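Local coordinates for Ro sixty-related protein, RSR (Deinococcus radiodurans, PDB 2NVO) that binds several small RNAs that accumulate during recovery from ultraviolet irradiation and contributes to the bacterium's resistance to it, at residues Leu367-Ser372 and Arg416-Thr421; Ala394-Ala399 and Ala406-Phe411. One frame throughout, in Å; residues are numbered along the deposited sequence.

How the interactions relate
Following the chain from the N terminus, strand 364-369 is the first of these elements, and its C-terminal end carries the metal-binding loop at S372. The chain then runs through helix 388-402, turns, and returns as strand 405-411; interaction 2 closes this short return by setting the helix against the strand. Strand 415-417 follows, antiparallel to 405-411, and the chain beyond it comes back to the first strand in interaction 1, a wider loop that contains the whole of interaction 2. Strand 405-411, a part of interaction 2, joins the two contacts: it lies between 364-369 and 415-417 in the sheet, and M409 N is 2.8 Å from L367 O while G410 N is 2.7 Å from R416 O.

Interaction 1. Residues Leu367-Ser372 and Arg416-Thr421; sequences LALDVS and RPLGIT. With CA (calcium ion), chain B.
L369 and V371 meet L418 and I420 where the first strand of a von Willebrand factor A domain runs out into its metal-binding loop, a MIDAS-like site in this family. Strands 364-369 and 415-417 are not neighbours in the sheet, since 405-411 lies between them. The contact is therefore made by side chains alone, reaching over that middle strand.

The apolar part centres on one methyl group. L418 CD2 comes to 3.6 Å from L369 CD2 and also rests near L369 CB, so that the two leucine side chains cross at a slant. The same methyl lies 4.0 Å from V371 CG1, and L418 CD1 is scarcely farther from that valine branch; here the two side chains run past each other in opposite senses. With chi1 at -85°, L369 sets its CG beside its own backbone N, and the CD2 branch then reaches L418 as well as I420, whose CD1 stands 4.2 Å from L369 CD2. All four residues are buried.

The polar part belongs to the loop. CB of D370 points away from segment 416-421, and D370 OD1 accepts from S372 N (3.1 Å) in an Asx turn, nearly along the C-O axis. It accepts from S372 OG as well, on the lone pair facing OD2. Two bonds thus fix this carboxylate oxygen, while OD2 is held by T441 and T464 and by a water that binds the metal. D370 is accordingly a second-shell residue, orienting the serine that coordinates calcium together with S374 and E467. The S372 hydroxyl, turned between its backbone N and carbonyl carbon (chi1 61°), places OG 2.6 Å from the calcium ion.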
loop_
_atom_site.group_PDB
_atom_site.type_symbol
_atom_site.label_atom_id
_atom_site.label_comp_id
_atom_site.label_asym_id
_atom_site.label_seq_id
_atom_site.Cartn_x
_atom_site.Cartn_y
_atom_site.Cartn_z
ATOM N N LEU A 367 2.625 20.195 -12.366
ATOM C CA LEU A 367 3.477 19.654 -11.292
ATOM C C LEU A 367 4.503 20.726 -10.982
ATOM O O LEU A 367 5.193 21.195 -11.874
ATOM C CB LEU A 367 4.171 18.357 -11.737
ATOM C CG LEU A 367 3.587 16.985 -11.375
ATOM C CD1 LEU A 367 2.141 16.859 -11.819
ATOM C CD2 LEU A 367 4.444 15.849 -11.947
ATOM N N ALA A 368 4.548 21.162 -9.732
ATOM C CA ALA A 368 5.488 22.192 -9.317
ATOM C C ALA A 368 6.496 21.521 -8.365
ATOM O O ALA A 368 6.130 21.074 -7.287
ATOM C CB ALA A 368 4.741 23.293 -8.626
ATOM N N LEU A 369 7.736 21.427 -8.821
ATOM C CA LEU A 369 8.802 20.740 -8.119
ATOM C C LEU A 369 9.685 21.722 -7.364
ATOM O O LEU A 369 10.150 22.711 -7.916
ATOM C CB LEU A 369 9.681 19.987 -9.121
ATOM C CG LEU A 369 9.279 18.595 -9.577
ATOM C CD1 LEU A 369 7.764 18.457 -9.697
ATOM C CD2 LEU A 369 10.003 18.178 -10.846
ATOM N N ASP A 370 9.891 21.423 -6.091
ATOM C CA ASP A 370 10.976 21.995 -5.311
ATOM C C ASP A 370 12.274 21.564 -6.008
ATOM O O ASP A 370 12.497 20.370 -6.254
ATOM C CB ASP A 370 10.880 21.442 -3.870
ATOM C CG ASP A 370 11.811 22.165 -2.883
ATOM O OD1 ASP A 370 12.947 22.482 -3.265
ATOM O OD2 ASP A 370 11.394 22.395 -1.729
ATOM N N VAL A 371 13.120 22.521 -6.364
ATOM C CA VAL A 371 14.358 22.223 -7.088
ATOM C C VAL A 371 15.612 22.603 -6.292
ATOM O O VAL A 371 16.700 22.667 -6.847
ATOM C CB VAL A 371 14.406 22.953 -8.478
ATOM C CG1 VAL A 371 13.302 22.433 -9.398
ATOM C CG2 VAL A 371 14.302 24.464 -8.304
ATOM N N SER A 372 15.449 22.864 -5.005
ATOM C CA SER A 372 16.578 23.279 -4.175
ATOM C C SER A 372 17.445 22.085 -3.789
ATOM O O SER A 372 17.026 20.928 -3.939
ATOM C CB SER A 372 16.068 23.979 -2.924
ATOM O OG SER A 372 15.271 23.102 -2.152
ATOM N N ARG A 416 9.257 28.815 -12.950
ATOM C CA ARG A 416 9.448 28.640 -14.376
ATOM C C ARG A 416 9.323 27.184 -14.757
ATOM O O ARG A 416 9.359 26.312 -13.893
ATOM C CB ARG A 416 10.829 29.149 -14.782
ATOM C CG ARG A 416 11.961 28.322 -14.201
ATOM C CD ARG A 416 13.235 28.505 -14.990
ATOM N NE ARG A 416 14.390 27.970 -14.277
ATOM C CZ ARG A 416 14.831 26.725 -14.397
ATOM N NH1 ARG A 416 14.214 25.863 -15.198
ATOM N NH2 ARG A 416 15.896 26.341 -13.707
ATOM N N PRO A 417 9.177 26.916 -16.061
ATOM C CA PRO A 417 9.095 25.558 -16.590
ATOM C C PRO A 417 10.427 24.868 -16.421
ATOM O O PRO A 417 11.471 25.530 -16.501
ATOM C CB PRO A 417 8.817 25.776 -18.081
ATOM C CG PRO A 417 8.279 27.153 -18.184
ATOM C CD PRO A 417 8.965 27.927 -17.111
ATOM N N LEU A 418 10.396 23.562 -16.177
ATOM C CA LEU A 418 11.627 22.800 -16.008
ATOM C C LEU A 418 12.026 22.194 -17.344
ATOM O O LEU A 418 13.168 21.791 -17.544
ATOM C CB LEU A 418 11.449 21.701 -14.943
ATOM C CG LEU A 418 11.886 21.971 -13.498
ATOM C CD1 LEU A 418 11.944 23.450 -13.124
ATOM C CD2 LEU A 418 11.092 21.155 -12.458
ATOM N N GLY A 419 11.081 22.144 -18.273
ATOM C CA GLY A 419 11.364 21.613 -19.595
ATOM C C GLY A 419 11.578 20.113 -19.601
ATOM O O GLY A 419 12.232 19.572 -20.488
ATOM N N ILE A 420 11.032 19.424 -18.602
ATOM C CA ILE A 420 11.036 17.972 -18.623
ATOM C C ILE A 420 9.985 17.473 -19.602
ATOM O O ILE A 420 8.861 17.957 -19.615
ATOM C CB ILE A 420 10.752 17.372 -17.240
ATOM C CG1 ILE A 420 11.836 17.813 -16.255
ATOM C CG2 ILE A 420 10.707 15.856 -17.323
ATOM C CD1 ILE A 420 11.385 17.802 -14.818
ATOM N N THR A 421 10.346 16.487 -20.416
ATOM C CA THR A 421 9.398 15.924 -21.378
ATOM C C THR A 421 9.370 14.412 -21.279
ATOM O O THR A 421 10.215 13.809 -20.590
ATOM C CB THR A 421 9.760 16.330 -22.826
ATOM O OG1 THR A 421 10.815 15.496 -23.305
ATOM C CG2 THR A 421 10.201 17.784 -22.871
HETATM CA CA CA B . 15.211 23.055 0.415
HETATM O O HOH W 1 13.134 21.799 0.100
HETATM O O HOH W 2 14.209 25.264 -0.061
#

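Interaction 2. Residues Ala394-Ala399 and Ala406-Phe411; sequences AMSLIA and ALTMGF
A399 and A406 come together methyl to methyl, CB to CB at 4.1 Å, where segments 394-399 and 406-411 come nearest. A406 CB reaches slightly past its partner's methyl to the helix backbone, lying 3.9 Å from A399 C and about as near to A399 O. Two side chains of a single carbon each thus let the main chains draw in, and the alpha carbons A399 CA and A406 CA are 6.0 Å apart.

One turn earlier on the helix, and two residues farther along the strand, S396 meets T408. The touching group on the strand is a methyl: T408 CG2 stands 4.0 Å from S396 OG and equally far from S396 CB, and both atoms of the serine side chain border it. T408 has its CG2 beside its own backbone N and its hydroxyl between N and the carbonyl carbon (chi1 74°), which is what brings the methyl to the helix. The serine hydroxyl, buried here, bonds back to A392 O on its own helix.

These pairs lie in the second half of a beta-alpha-beta unit, in which strand 364-369 leads through helix 388-402 into the parallel neighbouring strand 405-411. The arrangement belongs to the Rossmann-like core of the von Willebrand factor A domain.

Farther out, S396 also packs on L367 and L369 of the first strand, so one helix position bears on both strands of the unit. L418 and I420 lie against T408 from the segment following strand 415-417. On other sides of the helix, A394 and M395 touch L316 of helix 315-326, and I398 packs on P315 at its start.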
loop_
_atom_site.group_PDB
_atom_site.type_symbol
_atom_site.label_atom_id
_atom_site.label_comp_id
_atom_site.label_asym_id
_atom_site.label_seq_id
_atom_site.Cartn_x
_atom_site.Cartn_y
_atom_site.Cartn_z
ATOM N N ALA A 394 10.690 11.021 -11.069
ATOM C CA ALA A 394 9.975 9.804 -11.457
ATOM C C ALA A 394 8.472 10.086 -11.647
ATOM O O ALA A 394 7.882 9.723 -12.683
ATOM C CB ALA A 394 10.192 8.677 -10.404
ATOM N N MET A 395 7.867 10.762 -10.664
ATOM C CA MET A 395 6.440 11.077 -10.714
ATOM C C MET A 395 6.117 12.057 -11.853
ATOM O O MET A 395 5.037 12.004 -12.427
ATOM C CB MET A 395 5.948 11.645 -9.376
ATOM C CG MET A 395 5.959 10.625 -8.211
ATOM S SD MET A 395 5.002 9.121 -8.553
ATOM C CE MET A 395 3.343 9.747 -8.670
ATOM N N SER A 396 7.051 12.947 -12.164
ATOM C CA SER A 396 6.891 13.890 -13.280
ATOM C C SER A 396 6.852 13.134 -14.606
ATOM O O SER A 396 5.950 13.339 -15.422
ATOM C CB SER A 396 8.042 14.891 -13.313
ATOM O OG SER A 396 7.961 15.807 -12.228
ATOM N N LEU A 397 7.815 12.235 -14.798
ATOM C CA LEU A 397 7.835 11.388 -15.989
ATOM C C LEU A 397 6.537 10.600 -16.145
ATOM O O LEU A 397 5.959 10.530 -17.253
ATOM C CB LEU A 397 9.024 10.447 -15.974
ATOM C CG LEU A 397 10.362 11.134 -16.197
ATOM C CD1 LEU A 397 11.455 10.100 -16.050
ATOM C CD2 LEU A 397 10.405 11.831 -17.595
ATOM N N ILE A 398 6.078 10.017 -15.045
ATOM C CA ILE A 398 4.781 9.329 -15.031
ATOM C C ILE A 398 3.622 10.200 -15.502
ATOM O O ILE A 398 2.842 9.779 -16.365
ATOM C CB ILE A 398 4.456 8.741 -13.647
ATOM C CG1 ILE A 398 5.381 7.557 -13.365
ATOM C CG2 ILE A 398 3.003 8.284 -13.593
ATOM C CD1 ILE A 398 5.178 6.876 -12.000
ATOM N N ALA A 399 3.487 11.395 -14.923
ATOM C CA ALA A 399 2.445 12.333 -15.343
ATOM C C ALA A 399 2.577 12.686 -16.828
ATOM O O ALA A 399 1.617 12.550 -17.594
ATOM C CB ALA A 399 2.464 13.587 -14.496
ATOM N N ALA A 406 0.248 17.528 -18.885
ATOM C CA ALA A 406 1.044 17.729 -17.693
ATOM C C ALA A 406 2.081 18.759 -18.064
ATOM O O ALA A 406 2.581 18.773 -19.172
ATOM C CB ALA A 406 1.698 16.443 -17.283
ATOM N N LEU A 407 2.381 19.653 -17.150
ATOM C CA LEU A 407 3.434 20.601 -17.400
ATOM C C LEU A 407 4.193 20.612 -16.083
ATOM O O LEU A 407 3.550 20.607 -15.048
ATOM C CB LEU A 407 2.815 21.971 -17.670
ATOM C CG LEU A 407 3.723 23.200 -17.597
ATOM C CD1 LEU A 407 4.789 23.155 -18.657
ATOM C CD2 LEU A 407 2.880 24.467 -17.770
ATOM N N THR A 408 5.524 20.618 -16.125
ATOM C CA THR A 408 6.320 20.707 -14.882
ATOM C C THR A 408 6.998 22.060 -14.736
ATOM O O THR A 408 7.675 22.543 -15.651
ATOM C CB THR A 408 7.391 19.623 -14.788
ATOM O OG1 THR A 408 8.461 19.951 -15.687
ATOM C CG2 THR A 408 6.804 18.263 -15.140
ATOM N N MET A 409 6.777 22.680 -13.583
ATOM C CA MET A 409 7.364 23.950 -13.241
ATOM C C MET A 409 8.271 23.715 -12.032
ATOM O O MET A 409 8.178 22.682 -11.370
ATOM C CB MET A 409 6.271 24.952 -12.857
ATOM C CG MET A 409 5.161 25.104 -13.912
ATOM S SD MET A 409 5.815 25.965 -15.355
ATOM C CE MET A 409 5.973 27.615 -14.679
ATOM N N GLY A 410 9.123 24.695 -11.740
ATOM C CA GLY A 410 10.035 24.610 -10.614
ATOM C C GLY A 410 10.112 25.931 -9.879
ATOM O O GLY A 410 9.910 27.003 -10.485
ATOM N N PHE A 411 10.375 25.850 -8.574
ATOM C CA PHE A 411 10.494 27.030 -7.728
ATOM C C PHE A 411 11.960 27.515 -7.772
ATOM O O PHE A 411 12.687 27.476 -6.773
ATOM C CB PHE A 411 10.094 26.706 -6.284
ATOM C CG PHE A 411 8.645 26.252 -6.099
ATOM C CD1 PHE A 411 7.635 27.172 -5.810
ATOM C CD2 PHE A 411 8.306 24.909 -6.156
ATOM C CE1 PHE A 411 6.349 26.752 -5.600
ATOM C CE2 PHE A 411 7.002 24.488 -5.949
ATOM C CZ PHE A 411 6.028 25.414 -5.670
#